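Local coordinates for protein sulfite reductase [ferredoxin] (Mycobacterium tuberculosis, PDB 1ZJ8) that reduces sulfite to sulfide with electrons from ferredoxin, using a siroheme and a [4Fe-4S] cluster, at residues 41-46 with 71-76; 106-111 with 170-175; 141-146 with 176-181. All coordinates share one frame; numbering follows the deposited sequence.

How the interactions relate
All three contacts are largely buried, but they lie at different depths. Interaction 1 is outermost, its centre about 23 Å from the chain centre, and joins an N-terminal loop to the end of helix 67-73 by apolar packing, with no hydrogen bond across it. The centres of interactions 2 and 3 lie about 12 and 7 Å from the chain centre, and both touch the siroheme; there arginines and amides bind main-chain carbonyls and cofactor carboxylates. These two share a sheet, M107 O to Y146 N pairing strands 104-109 and 144-149; C111 N to N143 OD1 is a separate link just beyond the strands. Interaction 1 meets interaction 2 through the K41-D174 salt bridge and the main-chain pair W76 O and E170 N.

Interaction 1 of 3, residues 41-46 with 71-76; sequences KKAGNP and RGRFRW
The irregular 41-46 loop comes closest to segment 71-76 at P46 and R73, whose CA atoms are 5.2 Å apart; no hydrogen bond joins the two backbones. Segment 71-76 carries the last part of a helix and then a 3-10 turn, with W76 N bonded to R73 O, and the helix end and the 3-10 turn present R73 and W76 to the same proline. P46 lays its ring over one face of the W76 indole: CB stands 3.5 Å from the centroid of the five-membered ring and 13° off the ring normal, a CH-pi contact, while P46 CG reaches the CE2-CZ2 side. The aliphatic part of R73 closes on the proline as well, R73 CG lying 3.4 Å from P46 CA. Beyond a bend at chi3 (-99°), R73 NH2 passes A43 CB at 3.9 Å. K41 crosses W76 at about a right angle, its CD 3.9 Å from W76 CH2. The polar ends are held elsewhere: K41 NZ by E38, D174 and D214, R73 by D69 and L40 O, and W76 NE1 by A213 O. The contact thus fastens the loop between helices 36-40 and 49-60 to the C-terminal end of helix 67-73, whose R73 also packs on V49 of helix 49-60.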
loop_
_atom_site.group_PDB
_atom_site.type_symbol
_atom_site.label_atom_id
_atom_site.label_comp_id
_atom_site.label_asym_id
_atom_site.label_seq_id
_atom_site.Cartn_x
_atom_site.Cartn_y
_atom_site.Cartn_z
ATOM N N LYS A 41 -12.776 -20.880 6.386
ATOM C CA LYS A 41 -13.173 -20.598 5.008
ATOM C C LYS A 41 -13.971 -21.765 4.400
ATOM O O LYS A 41 -14.757 -21.563 3.462
ATOM C CB LYS A 41 -11.943 -20.270 4.149
ATOM C CG LYS A 41 -11.192 -19.007 4.591
ATOM C CD LYS A 41 -10.121 -18.566 3.573
ATOM C CE LYS A 41 -8.908 -19.508 3.517
ATOM N NZ LYS A 41 -7.976 -19.181 2.392
ATOM N N LYS A 42 -13.793 -22.969 4.950
ATOM C CA LYS A 42 -14.585 -24.132 4.526
ATOM C C LYS A 42 -16.064 -24.052 4.940
ATOM O O LYS A 42 -16.871 -24.842 4.457
ATOM C CB LYS A 42 -13.968 -25.426 5.064
ATOM C CG LYS A 42 -12.494 -25.628 4.705
ATOM C CD LYS A 42 -12.230 -25.536 3.196
ATOM C CE LYS A 42 -10.791 -25.879 2.841
ATOM N NZ LYS A 42 -10.649 -26.247 1.407
ATOM N N ALA A 43 -16.418 -23.093 5.802
ATOM C CA ALA A 43 -17.783 -22.973 6.335
ATOM C C ALA A 43 -18.740 -22.158 5.445
ATOM O O ALA A 43 -19.757 -21.652 5.927
ATOM C CB ALA A 43 -17.749 -22.391 7.753
ATOM N N GLY A 44 -18.436 -22.050 4.152
ATOM C CA GLY A 44 -19.243 -21.237 3.222
ATOM C C GLY A 44 -18.510 -19.961 2.856
ATOM O O GLY A 44 -17.542 -19.593 3.534
ATOM N N ASN A 45 -18.956 -19.285 1.794
ATOM C CA ASN A 45 -18.280 -18.058 1.350
ATOM C C ASN A 45 -18.153 -17.092 2.539
ATOM O O ASN A 45 -19.140 -16.834 3.232
ATOM C CB ASN A 45 -18.988 -17.404 0.143
ATOM C CG ASN A 45 -18.142 -16.292 -0.522
ATOM O OD1 ASN A 45 -17.391 -15.571 0.147
ATOM N ND2 ASN A 45 -18.274 -16.154 -1.844
ATOM N N PRO A 46 -16.922 -16.624 2.832
ATOM C CA PRO A 46 -16.762 -15.618 3.898
ATOM C C PRO A 46 -17.597 -14.329 3.711
ATOM O O PRO A 46 -18.136 -13.801 4.681
ATOM C CB PRO A 46 -15.251 -15.325 3.882
ATOM C CG PRO A 46 -14.623 -16.581 3.311
ATOM C CD PRO A 46 -15.618 -17.045 2.273
ATOM N N ARG A 71 -12.493 -12.194 13.926
ATOM C CA ARG A 71 -11.064 -12.224 13.587
ATOM C C ARG A 71 -10.732 -12.755 12.177
ATOM O O ARG A 71 -9.554 -12.854 11.823
ATOM C CB ARG A 71 -10.289 -13.048 14.639
ATOM C CG ARG A 71 -10.131 -12.368 16.012
ATOM C CD ARG A 71 -9.329 -13.235 16.984
ATOM N NE ARG A 71 -10.142 -13.664 18.123
ATOM C CZ ARG A 71 -10.041 -13.202 19.376
ATOM N NH1 ARG A 71 -9.137 -12.274 19.713
ATOM N NH2 ARG A 71 -10.851 -13.683 20.316
ATOM N N GLY A 72 -11.751 -13.099 11.385
ATOM C CA GLY A 72 -11.535 -13.727 10.074
ATOM C C GLY A 72 -12.474 -13.210 9.000
ATOM O O GLY A 72 -12.068 -12.473 8.097
ATOM N N ARG A 73 -13.741 -13.588 9.098
ATOM C CA ARG A 73 -14.694 -13.317 8.036
ATOM C C ARG A 73 -15.011 -11.824 7.854
ATOM O O ARG A 73 -15.395 -11.401 6.759
ATOM C CB ARG A 73 -15.957 -14.140 8.287
ATOM C CG ARG A 73 -16.207 -15.196 7.229
ATOM C CD ARG A 73 -17.277 -16.250 7.623
ATOM N NE ARG A 73 -16.653 -17.492 8.110
ATOM C CZ ARG A 73 -16.985 -18.140 9.225
ATOM N NH1 ARG A 73 -17.976 -17.708 9.998
ATOM N NH2 ARG A 73 -16.327 -19.238 9.562
ATOM N N PHE A 74 -14.848 -11.039 8.923
ATOM C CA PHE A 74 -15.006 -9.561 8.880
ATOM C C PHE A 74 -14.091 -8.897 7.850
ATOM O O PHE A 74 -14.456 -7.914 7.209
ATOM C CB PHE A 74 -14.694 -8.943 10.259
ATOM C CG PHE A 74 -15.907 -8.673 11.111
ATOM C CD1 PHE A 74 -16.884 -9.644 11.305
ATOM C CD2 PHE A 74 -16.057 -7.442 11.757
ATOM C CE1 PHE A 74 -17.998 -9.388 12.118
ATOM C CE2 PHE A 74 -17.176 -7.179 12.573
ATOM C CZ PHE A 74 -18.138 -8.151 12.751
ATOM N N ARG A 75 -12.899 -9.446 7.706
ATOM C CA ARG A 75 -11.892 -8.890 6.820
ATOM C C ARG A 75 -12.390 -8.811 5.382
ATOM O O ARG A 75 -12.108 -7.853 4.673
ATOM C CB ARG A 75 -10.622 -9.720 6.914
ATOM C CG ARG A 75 -10.042 -9.700 8.321
ATOM C CD ARG A 75 -8.791 -10.503 8.393
ATOM N NE ARG A 75 -8.173 -10.380 9.699
ATOM C CZ ARG A 75 -6.986 -10.879 10.008
ATOM N NH1 ARG A 75 -6.271 -11.539 9.104
ATOM N NH2 ARG A 75 -6.505 -10.714 11.226
ATOM N N TRP A 76 -13.187 -9.781 4.962
ATOM C CA TRP A 76 -13.726 -9.773 3.605
ATOM C C TRP A 76 -14.564 -8.538 3.336
ATOM O O TRP A 76 -14.980 -8.323 2.189
ATOM C CB TRP A 76 -14.561 -11.029 3.336
ATOM C CG TRP A 76 -13.765 -12.138 2.778
ATOM C CD1 TRP A 76 -13.785 -12.583 1.496
ATOM C CD2 TRP A 76 -12.806 -12.949 3.479
ATOM N NE1 TRP A 76 -12.909 -13.632 1.351
ATOM C CE2 TRP A 76 -12.300 -13.878 2.554
ATOM C CE3 TRP A 76 -12.342 -12.988 4.800
ATOM C CZ2 TRP A 76 -11.344 -14.830 2.903
ATOM C CZ3 TRP A 76 -11.389 -13.936 5.147
ATOM C CH2 TRP A 76 -10.900 -14.842 4.203
#

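Interaction 2 of 3, residues 106-111 with 170-175; sequences MMRVRC and EACGDC. With SRM (siroheme), chain E.
R108 reaches from its strand toward the 170-175 loop, and its guanidinium lies between sulfur and siroheme. C172 SG hangs centrally over one face at 4.0 Å; a siroheme propionate covers the opposite face, with O2B 3.0 Å from R108 NH1. The same NH1 donates to A171 O (3.3 Å, N-H...O 146°), the acceptor lying 23° out of the guanidinium plane. CG lies anti to the backbone N, and the side chain runs straight before it turns at chi3 (-69°), which brings NH1 back to the loop, while NE is bonded to Q145 OE1. A171 packs its methyl against this shaft, A171 CB lying 4.0 Å from R108 CD. The site belongs to the siroheme pocket of the nitrite and sulfite reductase family, where strand 104-109 of the ferredoxin-like half domain faces the cysteine that is cross-linked to Y80: C172 SG is joined covalently to Y80 CE2, the Cys-Tyr thioether of this enzyme. M106, bent at chi2 and chi3, turns CE toward C172 SG at 4.5 Å, and its CG lies 3.8 Å from siroheme O2A. Two residues on from R108, just past the strand, R110 points to the same loop and meets E170 O edge-on, with R110 NH1 3.2 Å away. The hydrogen bonds of R110 NH1 go to T169 O and P176 O, and NE forms a salt bridge with D112.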
loop_
_atom_site.group_PDB
_atom_site.type_symbol
_atom_site.label_atom_id
_atom_site.label_comp_id
_atom_site.label_asym_id
_atom_site.label_seq_id
_atom_site.Cartn_x
_atom_site.Cartn_y
_atom_site.Cartn_z
ATOM N N MET A 106 -10.828 -0.760 12.756
ATOM C CA MET A 106 -10.314 -0.071 11.596
ATOM C C MET A 106 -11.248 -0.468 10.442
ATOM O O MET A 106 -11.571 -1.653 10.278
ATOM C CB MET A 106 -8.885 -0.527 11.286
ATOM C CG MET A 106 -8.225 0.178 10.081
ATOM S SD MET A 106 -8.698 -0.467 8.429
ATOM C CE MET A 106 -7.566 -1.864 8.291
ATOM N N MET A 107 -11.692 0.507 9.652
ATOM C CA MET A 107 -12.456 0.204 8.443
ATOM C C MET A 107 -11.769 0.792 7.202
ATOM O O MET A 107 -11.394 1.965 7.190
ATOM C CB MET A 107 -13.884 0.702 8.562
ATOM C CG MET A 107 -14.764 0.217 7.414
ATOM S SD MET A 107 -16.512 0.704 7.580
ATOM C CE MET A 107 -16.428 2.441 7.214
ATOM N N ARG A 108 -11.625 -0.037 6.169
ATOM C CA ARG A 108 -10.802 0.262 4.995
ATOM C C ARG A 108 -11.685 0.404 3.769
ATOM O O ARG A 108 -12.374 -0.539 3.381
ATOM C CB ARG A 108 -9.793 -0.882 4.768
ATOM C CG ARG A 108 -8.837 -0.709 3.569
ATOM C CD ARG A 108 -7.868 -1.899 3.415
ATOM N NE ARG A 108 -6.885 -1.960 4.499
ATOM C CZ ARG A 108 -5.922 -2.878 4.604
ATOM N NH1 ARG A 108 -5.771 -3.842 3.703
ATOM N NH2 ARG A 108 -5.080 -2.839 5.616
ATOM N N VAL A 109 -11.652 1.577 3.151
ATOM C CA VAL A 109 -12.454 1.815 1.970
ATOM C C VAL A 109 -11.657 1.459 0.730
ATOM O O VAL A 109 -10.536 1.933 0.552
ATOM C CB VAL A 109 -12.913 3.275 1.873
ATOM C CG1 VAL A 109 -13.859 3.453 0.696
ATOM C CG2 VAL A 109 -13.595 3.710 3.182
ATOM N N ARG A 110 -12.252 0.623 -0.123
ATOM C CA ARG A 110 -11.625 0.164 -1.359
ATOM C C ARG A 110 -11.704 1.231 -2.459
ATOM O O ARG A 110 -12.811 1.635 -2.850
ATOM C CB ARG A 110 -12.345 -1.094 -1.818
ATOM C CG ARG A 110 -11.638 -1.846 -2.890
ATOM C CD ARG A 110 -12.552 -2.802 -3.629
ATOM N NE ARG A 110 -11.767 -3.461 -4.660
ATOM C CZ ARG A 110 -11.059 -4.567 -4.473
ATOM N NH1 ARG A 110 -11.088 -5.213 -3.313
ATOM N NH2 ARG A 110 -10.336 -5.062 -5.467
ATOM N N CYS A 111 -10.547 1.681 -2.947
ATOM C CA CYS A 111 -10.478 2.712 -3.974
ATOM C C CYS A 111 -9.600 2.303 -5.155
ATOM O O CYS A 111 -8.536 2.898 -5.396
ATOM C CB CYS A 111 -9.903 3.989 -3.382
ATOM S SG CYS A 111 -10.808 4.626 -1.992
ATOM N N GLU A 170 -13.693 -7.121 -0.070
ATOM C CA GLU A 170 -12.406 -7.784 -0.270
ATOM C C GLU A 170 -11.264 -6.774 -0.124
ATOM O O GLU A 170 -10.219 -6.903 -0.775
ATOM C CB GLU A 170 -12.360 -8.536 -1.628
ATOM C CG GLU A 170 -13.185 -9.858 -1.671
ATOM C CD GLU A 170 -13.446 -10.416 -3.090
ATOM O OE1 GLU A 170 -14.061 -9.715 -3.921
ATOM O OE2 GLU A 170 -13.078 -11.576 -3.369
ATOM N N ALA A 171 -11.477 -5.780 0.744
ATOM C CA ALA A 171 -10.457 -4.769 1.049
ATOM C C ALA A 171 -9.424 -5.383 1.982
ATOM O O ALA A 171 -8.237 -5.054 1.911
ATOM C CB ALA A 171 -11.083 -3.534 1.694
ATOM N N CYS A 172 -9.895 -6.262 2.872
ATOM C CA CYS A 172 -9.035 -7.137 3.690
ATOM C C CYS A 172 -9.337 -8.598 3.272
ATOM O O CYS A 172 -10.240 -8.846 2.475
ATOM C CB CYS A 172 -9.319 -6.917 5.208
ATOM S SG CYS A 172 -8.211 -5.810 6.267
ATOM N N GLY A 173 -8.575 -9.552 3.797
ATOM C CA GLY A 173 -8.915 -10.980 3.641
ATOM C C GLY A 173 -8.077 -11.794 2.668
ATOM O O GLY A 173 -7.166 -11.282 2.024
ATOM N N ASP A 174 -8.402 -13.082 2.565
ATOM C CA ASP A 174 -7.709 -14.021 1.664
ATOM C C ASP A 174 -8.320 -13.990 0.245
ATOM O O ASP A 174 -9.009 -14.935 -0.182
ATOM C CB ASP A 174 -7.769 -15.440 2.257
ATOM C CG ASP A 174 -6.904 -15.604 3.520
ATOM O OD1 ASP A 174 -6.396 -14.582 4.058
ATOM O OD2 ASP A 174 -6.728 -16.771 3.965
ATOM N N CYS A 175 -8.033 -12.888 -0.464
ATOM C CA CYS A 175 -8.754 -12.475 -1.679
ATOM C C CYS A 175 -8.099 -11.217 -2.280
ATOM O O CYS A 175 -7.224 -10.626 -1.655
ATOM C CB CYS A 175 -10.191 -12.174 -1.289
ATOM S SG CYS A 175 -10.261 -11.165 0.198
HETATM FE FE SRM E . -0.573 -4.211 5.410
HETATM C CHA SRM E . -1.348 -6.398 7.918
HETATM C CHB SRM E . -1.434 -1.654 7.395
HETATM C CHC SRM E . 0.122 -2.136 3.002
HETATM C CHD SRM E . 2.095 -6.203 4.491
HETATM N NA SRM E . -1.438 -4.068 7.208
HETATM C C1A SRM E . -1.801 -5.068 8.042
HETATM C C2A SRM E . -2.738 -4.638 9.128
HETATM C CMA SRM E . -4.147 -4.957 8.731
HETATM C CDA SRM E . -2.346 -5.170 10.478
HETATM C CEA SRM E . -3.102 -6.317 11.072
HETATM O O3A SRM E . -3.090 -7.403 10.483
HETATM O O4A SRM E . -3.735 -6.185 12.129
HETATM C C3A SRM E . -2.495 -3.167 9.123
HETATM C CAA SRM E . -3.715 -2.337 9.343
HETATM C CBA SRM E . -3.752 -2.163 10.838
HETATM C CCA SRM E . -4.355 -0.847 11.207
HETATM O O1A SRM E . -4.065 0.163 10.529
HETATM O O2A SRM E . -5.153 -0.806 12.175
HETATM C C4A SRM E . -1.772 -2.938 7.841
HETATM N NB SRM E . -0.791 -2.268 5.202
HETATM C C1B SRM E . -1.193 -1.330 6.062
HETATM C C2B SRM E . -1.372 0.041 5.474
HETATM C CMB SRM E . -2.570 0.788 5.990
HETATM C CDB SRM E . -0.150 0.829 5.807
HETATM C CEB SRM E . -0.078 2.242 5.348
HETATM O O3B SRM E . -0.099 3.208 6.141
HETATM O O4B SRM E . -0.004 2.424 4.133
HETATM C C3B SRM E . -1.409 -0.327 4.006
HETATM C CAB SRM E . -2.810 -0.668 3.569
HETATM C CBB SRM E . -3.006 -0.457 2.099
HETATM C CCB SRM E . -4.328 -1.022 1.664
HETATM O O1B SRM E . -5.287 -0.285 1.451
HETATM O O2B SRM E . -4.475 -2.226 1.482
HETATM C C4B SRM E . -0.664 -1.633 4.041
HETATM N NC SRM E . 0.871 -4.116 4.130
HETATM C C1C SRM E . 0.904 -3.278 3.073
HETATM C C2C SRM E . 2.028 -3.436 2.273
HETATM C CDC SRM E . 2.559 -2.556 1.192
HETATM C CEC SRM E . 2.090 -2.685 -0.205
HETATM O O3C SRM E . 1.107 -3.412 -0.472
HETATM O O4C SRM E . 2.739 -2.051 -1.050
HETATM C C3C SRM E . 2.593 -4.575 2.763
HETATM C CAC SRM E . 3.844 -5.092 2.130
HETATM C CBC SRM E . 3.807 -5.691 0.740
HETATM C CCC SRM E . 3.297 -7.118 0.837
HETATM O O1C SRM E . 2.089 -7.350 1.112
HETATM O O2C SRM E . 4.140 -8.034 0.655
HETATM C C4C SRM E . 1.848 -5.005 3.831
HETATM N ND SRM E . -0.001 -6.102 5.852
HETATM C C1D SRM E . 1.196 -6.597 5.498
HETATM C C2D SRM E . 1.510 -7.677 6.344
HETATM C CAD SRM E . 2.391 -8.833 5.904
HETATM C CBD SRM E . 1.742 -10.039 5.299
HETATM C CCD SRM E . 2.518 -11.183 4.713
HETATM O O1D SRM E . 2.401 -11.373 3.481
HETATM O O2D SRM E . 3.255 -11.911 5.430
HETATM C C3D SRM E . 0.448 -7.810 7.222
HETATM C CDD SRM E . 0.115 -9.057 7.995
HETATM C CED SRM E . -0.554 -10.260 7.369
HETATM O O3D SRM E . -1.074 -10.197 6.255
HETATM O O4D SRM E . -0.598 -11.349 7.960
HETATM C C4D SRM E . -0.480 -6.831 6.905
#

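Interaction 3 of 3, residues 141-146 with 176-181. With SRM (siroheme), chain E.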
loop_
_atom_site.group_PDB
_atom_site.type_symbol
_atom_site.label_atom_id
_atom_site.label_comp_id
_atom_site.label_asym_id
_atom_site.label_seq_id
_atom_site.Cartn_x
_atom_site.Cartn_y
_atom_site.Cartn_z
ATOM N N ARG A 141 -1.708 2.118 -0.712
ATOM C CA ARG A 141 -2.345 1.384 -1.813
ATOM C C ARG A 141 -3.594 2.139 -2.276
ATOM O O ARG A 141 -4.524 1.534 -2.777
ATOM C CB ARG A 141 -2.771 -0.033 -1.390
ATOM C CG ARG A 141 -1.678 -1.081 -1.257
ATOM C CD ARG A 141 -2.269 -2.494 -1.277
ATOM N NE ARG A 141 -2.609 -2.968 -2.636
ATOM C CZ ARG A 141 -1.713 -3.367 -3.554
ATOM N NH1 ARG A 141 -0.415 -3.367 -3.284
ATOM N NH2 ARG A 141 -2.115 -3.783 -4.748
ATOM N N GLN A 142 -3.614 3.456 -2.069
ATOM C CA GLN A 142 -4.640 4.385 -2.612
ATOM C C GLN A 142 -6.009 4.306 -1.907
ATOM O O GLN A 142 -6.981 4.884 -2.389
ATOM C CB GLN A 142 -4.774 4.253 -4.139
ATOM C CG GLN A 142 -3.437 4.321 -4.888
ATOM C CD GLN A 142 -3.587 4.229 -6.417
ATOM O OE1 GLN A 142 -3.385 3.155 -7.019
ATOM N NE2 GLN A 142 -3.925 5.363 -7.050
ATOM N N ASN A 143 -6.056 3.639 -0.750
ATOM C CA ASN A 143 -7.238 3.628 0.126
ATOM C C ASN A 143 -7.227 4.694 1.256
ATOM O O ASN A 143 -6.202 5.308 1.564
ATOM C CB ASN A 143 -7.375 2.243 0.763
ATOM C CG ASN A 143 -7.657 1.156 -0.261
ATOM O OD1 ASN A 143 -8.261 1.424 -1.303
ATOM N ND2 ASN A 143 -7.223 -0.079 0.033
ATOM N N VAL A 144 -8.393 4.911 1.853
ATOM C CA VAL A 144 -8.475 5.558 3.148
ATOM C C VAL A 144 -8.870 4.530 4.159
ATOM O O VAL A 144 -9.586 3.585 3.839
ATOM C CB VAL A 144 -9.522 6.660 3.235
ATOM C CG1 VAL A 144 -9.019 7.897 2.563
ATOM C CG2 VAL A 144 -10.823 6.210 2.633
ATOM N N GLN A 145 -8.400 4.737 5.382
ATOM C CA GLN A 145 -8.761 3.910 6.504
ATOM C C GLN A 145 -9.294 4.761 7.619
ATOM O O GLN A 145 -8.728 5.833 7.923
ATOM C CB GLN A 145 -7.544 3.168 7.021
ATOM C CG GLN A 145 -7.049 2.112 6.098
ATOM C CD GLN A 145 -6.081 1.185 6.779
ATOM O OE1 GLN A 145 -5.856 0.088 6.314
ATOM N NE2 GLN A 145 -5.507 1.619 7.896
ATOM N N TYR A 146 -10.373 4.271 8.229
ATOM C CA TYR A 146 -11.016 4.917 9.375
ATOM C C TYR A 146 -10.614 4.150 10.623
ATOM O O TYR A 146 -10.246 2.990 10.513
ATOM C CB TYR A 146 -12.528 4.822 9.231
ATOM C CG TYR A 146 -13.161 5.550 8.054
ATOM C CD1 TYR A 146 -13.093 6.932 7.945
ATOM C CD2 TYR A 146 -13.889 4.856 7.085
ATOM C CE1 TYR A 146 -13.724 7.618 6.886
ATOM C CE2 TYR A 146 -14.527 5.524 6.013
ATOM C CZ TYR A 146 -14.442 6.914 5.923
ATOM O OH TYR A 146 -15.052 7.619 4.887
ATOM N N PRO A 176 -8.495 -10.813 -3.498
ATOM C CA PRO A 176 -7.850 -9.643 -4.142
ATOM C C PRO A 176 -8.103 -8.296 -3.467
ATOM O O PRO A 176 -9.259 -7.894 -3.239
ATOM C CB PRO A 176 -8.424 -9.643 -5.572
ATOM C CG PRO A 176 -8.998 -11.017 -5.770
ATOM C CD PRO A 176 -9.488 -11.430 -4.395
ATOM N N ARG A 177 -7.007 -7.608 -3.164
ATOM C CA ARG A 177 -7.061 -6.302 -2.527
ATOM C C ARG A 177 -7.253 -5.271 -3.622
ATOM O O ARG A 177 -7.344 -5.636 -4.790
ATOM C CB ARG A 177 -5.760 -6.042 -1.750
ATOM C CG ARG A 177 -5.393 -7.140 -0.740
ATOM C CD ARG A 177 -6.567 -7.381 0.209
ATOM N NE ARG A 177 -6.274 -8.283 1.318
ATOM C CZ ARG A 177 -5.594 -7.952 2.413
ATOM N NH1 ARG A 177 -5.067 -6.729 2.572
ATOM N NH2 ARG A 177 -5.413 -8.875 3.350
ATOM N N VAL A 178 -7.316 -3.992 -3.242
ATOM C CA VAL A 178 -7.290 -2.888 -4.213
ATOM C C VAL A 178 -6.396 -3.148 -5.431
ATOM O O VAL A 178 -5.265 -3.586 -5.309
ATOM C CB VAL A 178 -6.740 -1.560 -3.607
ATOM C CG1 VAL A 178 -7.844 -0.675 -3.121
ATOM C CG2 VAL A 178 -5.724 -1.832 -2.534
ATOM N N VAL A 179 -6.906 -2.829 -6.604
ATOM C CA VAL A 179 -6.082 -2.779 -7.779
ATOM C C VAL A 179 -5.482 -1.379 -7.865
ATOM O O VAL A 179 -6.222 -0.392 -7.912
ATOM C CB VAL A 179 -6.918 -2.996 -9.053
ATOM C CG1 VAL A 179 -5.997 -3.022 -10.289
ATOM C CG2 VAL A 179 -7.777 -4.264 -8.947
ATOM N N LEU A 180 -4.153 -1.292 -7.907
ATOM C CA LEU A 180 -3.491 0.016 -8.003
ATOM C C LEU A 180 -3.595 0.588 -9.435
ATOM O O LEU A 180 -3.656 -0.158 -10.419
ATOM C CB LEU A 180 -2.036 -0.074 -7.529
ATOM C CG LEU A 180 -1.740 -0.745 -6.171
ATOM C CD1 LEU A 180 -0.236 -0.671 -5.844
ATOM C CD2 LEU A 180 -2.550 -0.137 -5.059
ATOM N N GLY A 181 -3.633 1.918 -9.532
ATOM C CA GLY A 181 -3.586 2.609 -10.826
ATOM C C GLY A 181 -2.783 3.902 -10.794
ATOM O O GLY A 181 -2.624 4.512 -9.732
HETATM FE FE SRM E . -0.573 -4.211 5.410
HETATM C CHA SRM E . -1.348 -6.398 7.918
HETATM C CHB SRM E . -1.434 -1.654 7.395
HETATM C CHC SRM E . 0.122 -2.136 3.002
HETATM C CHD SRM E . 2.095 -6.203 4.491
HETATM N NA SRM E . -1.438 -4.068 7.208
HETATM C C1A SRM E . -1.801 -5.068 8.042
HETATM C C2A SRM E . -2.738 -4.638 9.128
HETATM C CMA SRM E . -4.147 -4.957 8.731
HETATM C CDA SRM E . -2.346 -5.170 10.478
HETATM C CEA SRM E . -3.102 -6.317 11.072
HETATM O O3A SRM E . -3.090 -7.403 10.483
HETATM O O4A SRM E . -3.735 -6.185 12.129
HETATM C C3A SRM E . -2.495 -3.167 9.123
HETATM C CAA SRM E . -3.715 -2.337 9.343
HETATM C CBA SRM E . -3.752 -2.163 10.838
HETATM C CCA SRM E . -4.355 -0.847 11.207
HETATM O O1A SRM E . -4.065 0.163 10.529
HETATM O O2A SRM E . -5.153 -0.806 12.175
HETATM C C4A SRM E . -1.772 -2.938 7.841
HETATM N NB SRM E . -0.791 -2.268 5.202
HETATM C C1B SRM E . -1.193 -1.330 6.062
HETATM C C2B SRM E . -1.372 0.041 5.474
HETATM C CMB SRM E . -2.570 0.788 5.990
HETATM C CDB SRM E . -0.150 0.829 5.807
HETATM C CEB SRM E . -0.078 2.242 5.348
HETATM O O3B SRM E . -0.099 3.208 6.141
HETATM O O4B SRM E . -0.004 2.424 4.133
HETATM C C3B SRM E . -1.409 -0.327 4.006
HETATM C CAB SRM E . -2.810 -0.668 3.569
HETATM C CBB SRM E . -3.006 -0.457 2.099
HETATM C CCB SRM E . -4.328 -1.022 1.664
HETATM O O1B SRM E . -5.287 -0.285 1.451
HETATM O O2B SRM E . -4.475 -2.226 1.482
HETATM C C4B SRM E . -0.664 -1.633 4.041
HETATM N NC SRM E . 0.871 -4.116 4.130
HETATM C C1C SRM E . 0.904 -3.278 3.073
HETATM C C2C SRM E . 2.028 -3.436 2.273
HETATM C CDC SRM E . 2.559 -2.556 1.192
HETATM C CEC SRM E . 2.090 -2.685 -0.205
HETATM O O3C SRM E . 1.107 -3.412 -0.472
HETATM O O4C SRM E . 2.739 -2.051 -1.050
HETATM C C3C SRM E . 2.593 -4.575 2.763
HETATM C CAC SRM E . 3.844 -5.092 2.130
HETATM C CBC SRM E . 3.807 -5.691 0.740
HETATM C CCC SRM E . 3.297 -7.118 0.837
HETATM O O1C SRM E . 2.089 -7.350 1.112
HETATM O O2C SRM E . 4.140 -8.034 0.655
HETATM C C4C SRM E . 1.848 -5.005 3.831
HETATM N ND SRM E . -0.001 -6.102 5.852
HETATM C C1D SRM E . 1.196 -6.597 5.498
HETATM C C2D SRM E . 1.510 -7.677 6.344
HETATM C CAD SRM E . 2.391 -8.833 5.904
HETATM C CBD SRM E . 1.742 -10.039 5.299
HETATM C CCD SRM E . 2.518 -11.183 4.713
HETATM O O1D SRM E . 2.401 -11.373 3.481
HETATM O O2D SRM E . 3.255 -11.911 5.430
HETATM C C3D SRM E . 0.448 -7.810 7.222
HETATM C CDD SRM E . 0.115 -9.057 7.995
HETATM C CED SRM E . -0.554 -10.260 7.369
HETATM O O3D SRM E . -1.074 -10.197 6.255
HETATM O O4D SRM E . -0.598 -11.349 7.960
HETATM C C4D SRM E . -0.480 -6.831 6.905
#
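Segment 141-146, a turn leading into strand 144-149, approaches the weakly bonded edge strand 176-181 most closely at R141 and L180, whose CA atoms are 6.4 Å apart, and side chains make the bonds across the gap. R141 NH2 donates to V178 O at 3.2 Å, almost straight (172°), with the oxygen in the guanidinium plane. L180 crosses R141 at about a right angle and covers one face of that guanidinium, its CD2 lying 3.5 Å over the border of the R141 group. A bend at chi3 (79°) turns the group so that the other nitrogen, R141 NH1, reaches siroheme O3C at 3.2 Å; N234 OD1 is a further partner of NH1. V178 CG2 lies alongside R141 NE, the two side chains antiparallel and side by side. The contact joins the ferredoxin-like half domain to the first strand of the mixed sheet 176-181, 219-224, 236-243 and onward, beside the siroheme, which 141-146 helps to enclose. N143 and Q145 also face the cofactor: N143 ND2 lies against O1B, modelled too close for the length to be trusted, and Q145 NE2 makes a weak bond to O1A. N143 OD1 accepts from C111 N, which ties the turn back to the chain just after strand 104-109. At the far end, Q142 OE1 takes the N-H of G181 on a lone pair in the carbonyl plane (2.8 Å, 163°). Q142 NE2 gives a weak bond to G181 O, 3.1 Å away, and has F386 O as its stronger partner.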